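Local coordinates for protein glutathione synthetase-like effector 30 (Gpa-GSS30-apo) (Globodera pallida, PDB 5OET) that serves as a glutathione synthetase-like effector of a plant-parasitic nematode, probably with a role changed from that of the housekeeping enzyme it derives from, at residues D223-D226 / T227-A230; T232-Q235 / A236-F240; Q264-H267 / Q268-I272. One frame throughout, in Å; residues are numbered along the deposited sequence.

Interaction 1 (D223-D226 / T227-A230); sequences DQTD and TMAA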
loop_
_atom_site.group_PDB
_atom_site.type_symbol
_atom_site.label_atom_id
_atom_site.label_comp_id
_atom_site.label_asym_id
_atom_site.label_seq_id
_atom_site.Cartn_x
_atom_site.Cartn_y
_atom_site.Cartn_z
ATOM N N ASP A 223 13.669 -5.372 8.939
ATOM C CA ASP A 223 12.612 -5.774 9.821
ATOM C C ASP A 223 11.506 -6.497 9.039
ATOM O O ASP A 223 10.970 -5.949 8.060
ATOM C CB ASP A 223 12.026 -4.543 10.479
ATOM C CG ASP A 223 10.914 -4.904 11.399
ATOM O OD1 ASP A 223 11.226 -5.341 12.528
ATOM O OD2 ASP A 223 9.741 -4.814 10.970
ATOM N N GLN A 224 11.169 -7.712 9.467
ATOM C CA GLN A 224 10.000 -8.420 8.947
ATOM C C GLN A 224 9.056 -8.737 10.125
ATOM O O GLN A 224 8.862 -9.886 10.496
ATOM C CB GLN A 224 10.404 -9.684 8.173
ATOM C CG GLN A 224 11.586 -9.542 7.214
ATOM C CD GLN A 224 12.886 -10.113 7.777
ATOM O OE1 GLN A 224 13.008 -11.333 7.989
ATOM N NE2 GLN A 224 13.865 -9.219 8.043
ATOM N N THR A 225 8.485 -7.695 10.718
ATOM C CA THR A 225 7.649 -7.838 11.910
ATOM C C THR A 225 6.228 -8.295 11.567
ATOM O O THR A 225 5.586 -8.971 12.382
ATOM C CB THR A 225 7.644 -6.541 12.742
ATOM O OG1 THR A 225 8.904 -6.410 13.386
ATOM C CG2 THR A 225 6.602 -6.563 13.830
ATOM N N ASP A 226 5.729 -7.928 10.385
ATOM C CA ASP A 226 4.465 -8.529 9.890
ATOM C C ASP A 226 4.587 -10.055 9.765
ATOM O O ASP A 226 3.712 -10.786 10.220
ATOM C CB ASP A 226 3.936 -7.878 8.580
ATOM C CG ASP A 226 4.958 -7.842 7.440
ATOM O OD1 ASP A 226 6.133 -8.289 7.606
ATOM O OD2 ASP A 226 4.561 -7.320 6.364
ATOM N N THR A 227 5.701 -10.510 9.200
ATOM C CA THR A 227 6.036 -11.925 9.126
ATOM C C THR A 227 6.164 -12.570 10.507
ATOM O O THR A 227 5.666 -13.666 10.718
ATOM C CB THR A 227 7.350 -12.111 8.341
ATOM O OG1 THR A 227 7.131 -11.674 7.001
ATOM C CG2 THR A 227 7.844 -13.562 8.333
ATOM N N MET A 228 6.848 -11.888 11.426
ATOM C CA MET A 228 7.057 -12.385 12.782
ATOM C C MET A 228 5.742 -12.774 13.440
ATOM O O MET A 228 5.625 -13.862 14.031
ATOM C CB MET A 228 7.707 -11.295 13.635
ATOM C CG MET A 228 7.811 -11.619 15.120
ATOM S SD MET A 228 7.818 -10.183 16.198
ATOM C CE MET A 228 6.145 -9.577 16.074
ATOM N N ALA A 229 4.783 -11.841 13.380
ATOM C CA ALA A 229 3.450 -12.041 13.936
ATOM C C ALA A 229 2.749 -13.226 13.248
ATOM O O ALA A 229 2.222 -14.102 13.914
ATOM C CB ALA A 229 2.623 -10.765 13.806
ATOM N N ALA A 230 2.794 -13.250 11.919
ATOM C CA ALA A 230 2.259 -14.349 11.134
ATOM C C ALA A 230 2.849 -15.695 11.541
ATOM O O ALA A 230 2.100 -16.635 11.797
ATOM C CB ALA A 230 2.486 -14.100 9.650
#

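Interaction 2 (T232-Q235 / A236-F240); sequences TLYQ and AWLEF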
loop_
_atom_site.group_PDB
_atom_site.type_symbol
_atom_site.label_atom_id
_atom_site.label_comp_id
_atom_site.label_asym_id
_atom_site.label_seq_id
_atom_site.Cartn_x
_atom_site.Cartn_y
_atom_site.Cartn_z
ATOM N N THR A 232 4.138 -16.637 14.275
ATOM C CA THR A 232 3.754 -16.994 15.640
ATOM C C THR A 232 2.283 -17.439 15.726
ATOM O O THR A 232 1.951 -18.362 16.479
ATOM C CB THR A 232 4.018 -15.809 16.600
ATOM O OG1 THR A 232 5.388 -15.411 16.494
ATOM C CG2 THR A 232 3.735 -16.191 18.038
ATOM N N LEU A 233 1.400 -16.768 14.978
ATOM C CA LEU A 233 0.003 -17.213 14.823
ATOM C C LEU A 233 -0.120 -18.596 14.172
ATOM O O LEU A 233 -0.905 -19.423 14.628
ATOM C CB LEU A 233 -0.821 -16.198 14.011
ATOM C CG LEU A 233 -1.258 -14.910 14.733
ATOM C CD1 LEU A 233 -1.701 -13.872 13.709
ATOM C CD2 LEU A 233 -2.372 -15.183 15.746
ATOM N N TYR A 234 0.641 -18.828 13.102
ATOM C CA TYR A 234 0.715 -20.145 12.469
ATOM C C TYR A 234 1.143 -21.241 13.456
ATOM O O TYR A 234 0.539 -22.310 13.488
ATOM C CB TYR A 234 1.689 -20.113 11.296
ATOM C CG TYR A 234 1.823 -21.433 10.552
ATOM C CD1 TYR A 234 0.792 -21.905 9.784
ATOM C CD2 TYR A 234 2.993 -22.185 10.598
ATOM C CE1 TYR A 234 0.908 -23.087 9.057
ATOM C CE2 TYR A 234 3.096 -23.385 9.915
ATOM C CZ TYR A 234 2.049 -23.825 9.148
ATOM O OH TYR A 234 2.172 -24.991 8.467
ATOM N N GLN A 235 2.183 -20.979 14.250
ATOM C CA GLN A 235 2.622 -21.933 15.262
ATOM C C GLN A 235 1.561 -22.124 16.348
ATOM O O GLN A 235 1.419 -23.220 16.834
ATOM C CB GLN A 235 3.947 -21.525 15.913
ATOM C CG GLN A 235 5.147 -21.549 14.992
ATOM C CD GLN A 235 5.505 -22.936 14.533
ATOM O OE1 GLN A 235 5.577 -23.870 15.323
ATOM N NE2 GLN A 235 5.725 -23.082 13.242
ATOM N N ALA A 236 0.829 -21.076 16.718
ATOM C CA ALA A 236 -0.287 -21.219 17.668
ATOM C C ALA A 236 -1.418 -22.092 17.108
ATOM O O ALA A 236 -1.938 -22.982 17.796
ATOM C CB ALA A 236 -0.824 -19.864 18.092
ATOM N N TRP A 237 -1.788 -21.835 15.861
ATOM C CA TRP A 237 -2.778 -22.639 15.168
ATOM C C TRP A 237 -2.369 -24.111 15.178
ATOM O O TRP A 237 -3.166 -24.968 15.529
ATOM C CB TRP A 237 -2.920 -22.138 13.739
ATOM C CG TRP A 237 -3.989 -22.785 12.974
ATOM C CD1 TRP A 237 -5.324 -22.528 13.048
ATOM C CD2 TRP A 237 -3.827 -23.806 11.992
ATOM N NE1 TRP A 237 -6.003 -23.327 12.166
ATOM C CE2 TRP A 237 -5.102 -24.117 11.501
ATOM C CE3 TRP A 237 -2.720 -24.486 11.474
ATOM C CZ2 TRP A 237 -5.303 -25.083 10.525
ATOM C CZ3 TRP A 237 -2.919 -25.433 10.505
ATOM C CH2 TRP A 237 -4.200 -25.727 10.038
ATOM N N LEU A 238 -1.115 -24.395 14.830
ATOM C CA LEU A 238 -0.599 -25.762 14.895
ATOM C C LEU A 238 -0.657 -26.389 16.293
ATOM O O LEU A 238 -1.000 -27.561 16.409
ATOM C CB LEU A 238 0.833 -25.838 14.377
ATOM C CG LEU A 238 1.094 -25.637 12.888
ATOM C CD1 LEU A 238 2.601 -25.670 12.639
ATOM C CD2 LEU A 238 0.392 -26.707 12.067
ATOM N N GLU A 239 -0.326 -25.634 17.344
ATOM C CA GLU A 239 -0.413 -26.175 18.710
ATOM C C GLU A 239 -1.850 -26.520 19.123
ATOM O O GLU A 239 -2.055 -27.373 19.963
ATOM C CB GLU A 239 0.175 -25.238 19.770
ATOM C CG GLU A 239 1.594 -24.688 19.564
ATOM C CD GLU A 239 2.589 -25.594 18.811
ATOM O OE1 GLU A 239 2.822 -26.768 19.231
ATOM O OE2 GLU A 239 3.174 -25.109 17.797
ATOM N N PHE A 240 -2.836 -25.839 18.555
ATOM C CA PHE A 240 -4.245 -26.172 18.791
ATOM C C PHE A 240 -4.644 -27.493 18.100
ATOM O O PHE A 240 -5.430 -28.265 18.642
ATOM C CB PHE A 240 -5.154 -25.029 18.338
ATOM C CG PHE A 240 -6.566 -25.162 18.806
ATOM C CD1 PHE A 240 -6.919 -24.788 20.088
ATOM C CD2 PHE A 240 -7.547 -25.676 17.959
ATOM C CE1 PHE A 240 -8.229 -24.937 20.519
ATOM C CE2 PHE A 240 -8.863 -25.814 18.392
ATOM C CZ PHE A 240 -9.205 -25.446 19.667
#

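Interaction 3 (Q264-H267 / Q268-I272); sequences QITH and QLESI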
loop_
_atom_site.group_PDB
_atom_site.type_symbol
_atom_site.label_atom_id
_atom_site.label_comp_id
_atom_site.label_asym_id
_atom_site.label_seq_id
_atom_site.Cartn_x
_atom_site.Cartn_y
_atom_site.Cartn_z
ATOM N N GLN A 264 -2.718 -6.907 7.196
ATOM C CA GLN A 264 -1.356 -7.069 6.676
ATOM C C GLN A 264 -0.644 -8.240 7.291
ATOM O O GLN A 264 0.219 -8.824 6.646
ATOM C CB GLN A 264 -0.529 -5.779 6.868
ATOM C CG GLN A 264 -0.905 -4.692 5.873
ATOM C CD GLN A 264 -0.537 -3.295 6.302
ATOM O OE1 GLN A 264 -0.988 -2.328 5.696
ATOM N NE2 GLN A 264 0.295 -3.168 7.329
ATOM N N ILE A 265 -1.000 -8.589 8.524
ATOM C CA ILE A 265 -0.483 -9.818 9.139
ATOM C C ILE A 265 -0.953 -11.009 8.322
ATOM O O ILE A 265 -0.144 -11.884 8.023
ATOM C CB ILE A 265 -0.859 -9.964 10.640
ATOM C CG1 ILE A 265 -0.115 -8.918 11.457
ATOM C CG2 ILE A 265 -0.459 -11.315 11.181
ATOM C CD1 ILE A 265 -0.742 -8.596 12.783
ATOM N N THR A 266 -2.236 -11.017 7.941
ATOM C CA THR A 266 -2.818 -12.119 7.189
ATOM C C THR A 266 -2.244 -12.226 5.791
ATOM O O THR A 266 -2.201 -13.316 5.238
ATOM C CB THR A 266 -4.357 -12.034 7.054
ATOM O OG1 THR A 266 -4.718 -10.916 6.227
ATOM C CG2 THR A 266 -5.023 -11.930 8.425
ATOM N N HIS A 267 -1.808 -11.113 5.210
ATOM C CA HIS A 267 -1.174 -11.167 3.883
ATOM C C HIS A 267 0.142 -11.931 3.993
ATOM O O HIS A 267 0.505 -12.646 3.074
ATOM C CB HIS A 267 -0.953 -9.793 3.263
ATOM C CG HIS A 267 -2.187 -8.953 3.186
ATOM N ND1 HIS A 267 -2.147 -7.573 3.161
ATOM C CD2 HIS A 267 -3.495 -9.291 3.167
ATOM C CE1 HIS A 267 -3.381 -7.099 3.116
ATOM N NE2 HIS A 267 -4.217 -8.122 3.124
ATOM N N GLN A 268 0.825 -11.816 5.130
ATOM C CA GLN A 268 2.019 -12.628 5.373
ATOM C C GLN A 268 1.709 -14.088 5.721
ATOM O O GLN A 268 2.439 -14.985 5.317
ATOM C CB GLN A 268 2.905 -11.993 6.449
ATOM C CG GLN A 268 3.602 -10.715 5.996
ATOM C CD GLN A 268 4.462 -10.931 4.771
ATOM O OE1 GLN A 268 5.326 -11.810 4.753
ATOM N NE2 GLN A 268 4.202 -10.160 3.722
ATOM N N LEU A 269 0.648 -14.319 6.482
ATOM C CA LEU A 269 0.235 -15.677 6.881
ATOM C C LEU A 269 -0.095 -16.562 5.674
ATOM O O LEU A 269 0.266 -17.727 5.654
ATOM C CB LEU A 269 -0.963 -15.608 7.823
ATOM C CG LEU A 269 -1.464 -16.885 8.484
ATOM C CD1 LEU A 269 -0.373 -17.548 9.304
ATOM C CD2 LEU A 269 -2.658 -16.590 9.388
ATOM N N GLU A 270 -0.759 -15.984 4.670
ATOM C CA GLU A 270 -1.037 -16.649 3.386
ATOM C C GLU A 270 0.194 -17.170 2.657
ATOM O O GLU A 270 0.197 -18.274 2.157
ATOM C CB GLU A 270 -1.719 -15.667 2.442
ATOM C CG GLU A 270 -3.151 -15.330 2.816
ATOM C CD GLU A 270 -3.642 -14.043 2.191
ATOM O OE1 GLU A 270 -3.045 -13.580 1.195
ATOM O OE2 GLU A 270 -4.652 -13.501 2.679
ATOM N N SER A 271 1.229 -16.354 2.561
ATOM C CA SER A 271 2.430 -16.722 1.817
ATOM C C SER A 271 3.459 -17.556 2.618
ATOM O O SER A 271 4.510 -17.873 2.088
ATOM C CB SER A 271 3.092 -15.450 1.302
ATOM O OG SER A 271 3.551 -14.678 2.398
ATOM N N ILE A 272 3.184 -17.883 3.883
ATOM C CA ILE A 272 4.025 -18.825 4.643
ATOM C C ILE A 272 3.299 -20.144 4.924
ATOM O O ILE A 272 3.655 -20.850 5.870
ATOM C CB ILE A 272 4.597 -18.202 5.960
ATOM C CG1 ILE A 272 3.530 -18.028 7.054
ATOM C CG2 ILE A 272 5.288 -16.869 5.677
ATOM C CD1 ILE A 272 4.101 -17.577 8.392
#

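Interaction 1 (D223-D226 / T227-A230)
Thr-227 N gives its hydrogen to Asp-226 OD1 at 2.8 Å, a bent bond (134°) that meets the carboxylate from above its plane. In Asp-226, CG sits between the backbone N and the carbonyl carbon (chi1 54°), which leans the carboxylate toward the N-terminal end of helix 225-240, with OD1 beside the next amide. Its OD2 makes a long, weak ion pair with Arg-199. Thr-227 OG1 is hydrogen-bonded to Gln-268 OE1 of helix 259-270, and Thr-227 CB packs against Gln-224 CB at 3.9 Å. Gln-224 holds the N-cap position, and its carbonyl O accepts from Met-228 N at 3.0 Å. Just before it, Asp-223 forms an Asx turn: OD2 receives Thr-225 N at 3.2 Å, and OD1 receives Thr-225 OG1 at 2.7 Å through its syn lone pair; OD1 also accepts from His-498 N. Thr-225 and Met-228 run side by side; the methionine's bend at chi3 (70°) turns CE onto Thr-225 CG2 at 3.8 Å, and Phe-194 packs on both residues. Two carboxylates thus engage amides where a helix starts, and the positive end of the helix dipole would probably favour their negative charge.

Interaction 2 (T232-Q235 / A236-F240)
From Thr-232 to Phe-240 the chain completes helix 225-240 with regular i to i+4 bonds, among them Trp-237 N to Leu-233 O at 2.8 Å and Leu-238 N to Tyr-234 O at 3.0 Å. One turn apart, Tyr-234 and Leu-238 make the main apolar contact: the leucine lies over one face of the phenol ring, CG 4.2 Å above the plane and offset toward the rim, and CD1 approaches CE2 of Tyr-234 to 3.6 Å. The tyrosine CG stands anti to the backbone N (chi1 -179°), which swings the ring outward with a slight lean toward the C-terminal end, where Leu-238 meets its face. Leu-238 CD1 also comes within 4.1 Å of Gln-235 NE2 and so touches both Tyr-234 and Gln-235. The helix touches two sheets. Leu-233 and Ala-236 pack on strand 306-314 of the mixed sheet that holds the parallel strands 246-251 and 279-283. As in eukaryotic glutathione synthetases, members of the ATP-grasp superfamily, this sheet probably belongs to the substrate-binding domain. Thr-232 and Gln-235 meet strands 469-484 and 490-504 of the large sheet; Thr-232 rests on Cys-480, which is disulfide-bonded to Cys-164, and its OG1 bonds to Met-228 O. Glu-239 bends at chi2 (-32°) and doubles back across Gln-235, its carboxylate plane 30° from the amide plane; both side chains, like Ala-236, also touch Leu-482. Trp-237 CB packs on Tyr-234 O at 3.5 Å, and the indole NE1 bonds to Ala-245 O, tying the end of the helix to the link that leads into strand 246-251.

Interaction 3 (Q264-H267 / Q268-I272)
His-267 presents an edge of its imidazole to Glu-270, whose OE2 lies near the ring plane, 4.4 Å from CD2. One face of the ring looks onto the backbone N of Gln-264, 4.1 Å above the plane and offset toward the rim. Trp-57 of the second subunit stacks edge-to-face with the same ring. Glu-270 extends beyond CG (chi2 160°) and runs alongside the preceding turn, with CG at 3.3 Å from Thr-266 O; this carries its carboxylate to Arg-206 of the second subunit, where OE2 forms a salt bridge, so this flank of the helix lies at the subunit interface. The nearby cation would probably stabilise the glutamate's charge. In the backbone, Glu-270 N bonds to Thr-266 O at 3.1 Å, nearly straight at 166°, and Leu-269 N to Ile-265 O at 3.0 Å, in the carbonyl plane. Gln-268 N is held by two weak bonds, to Gln-264 O and Ile-265 O. Further on, Ser-271 OG donates back to Gln-268 O at 3.1 Å. Thr-266 and Leu-269 project to strands 246-251 and 279-283, as befits the helix of a beta-alpha-beta crossover joining two parallel strands.

Overall arrangement
Interactions 1 and 2 follow each other along helix 225-240, their centres about 15 Å apart, the first at its start and the second at its end. Interaction 3, on helix 259-270, packs against both. Its centre is about 9 Å from that of interaction 1, where Thr-227 OG1 meets Gln-268 OE1 at 2.9 Å and Asp-226 CG meets Gln-268 CG at 3.5 Å. Toward interaction 2, about 14 Å away, the join is apolar: Leu-233 CD1 to Ile-265 CG2 and Tyr-234 CB to Leu-269 CD1, each 3.8 Å. Interaction 3 alone reaches the second subunit. The magnesium ligands His-406 and Glu-426 belong to none of the three.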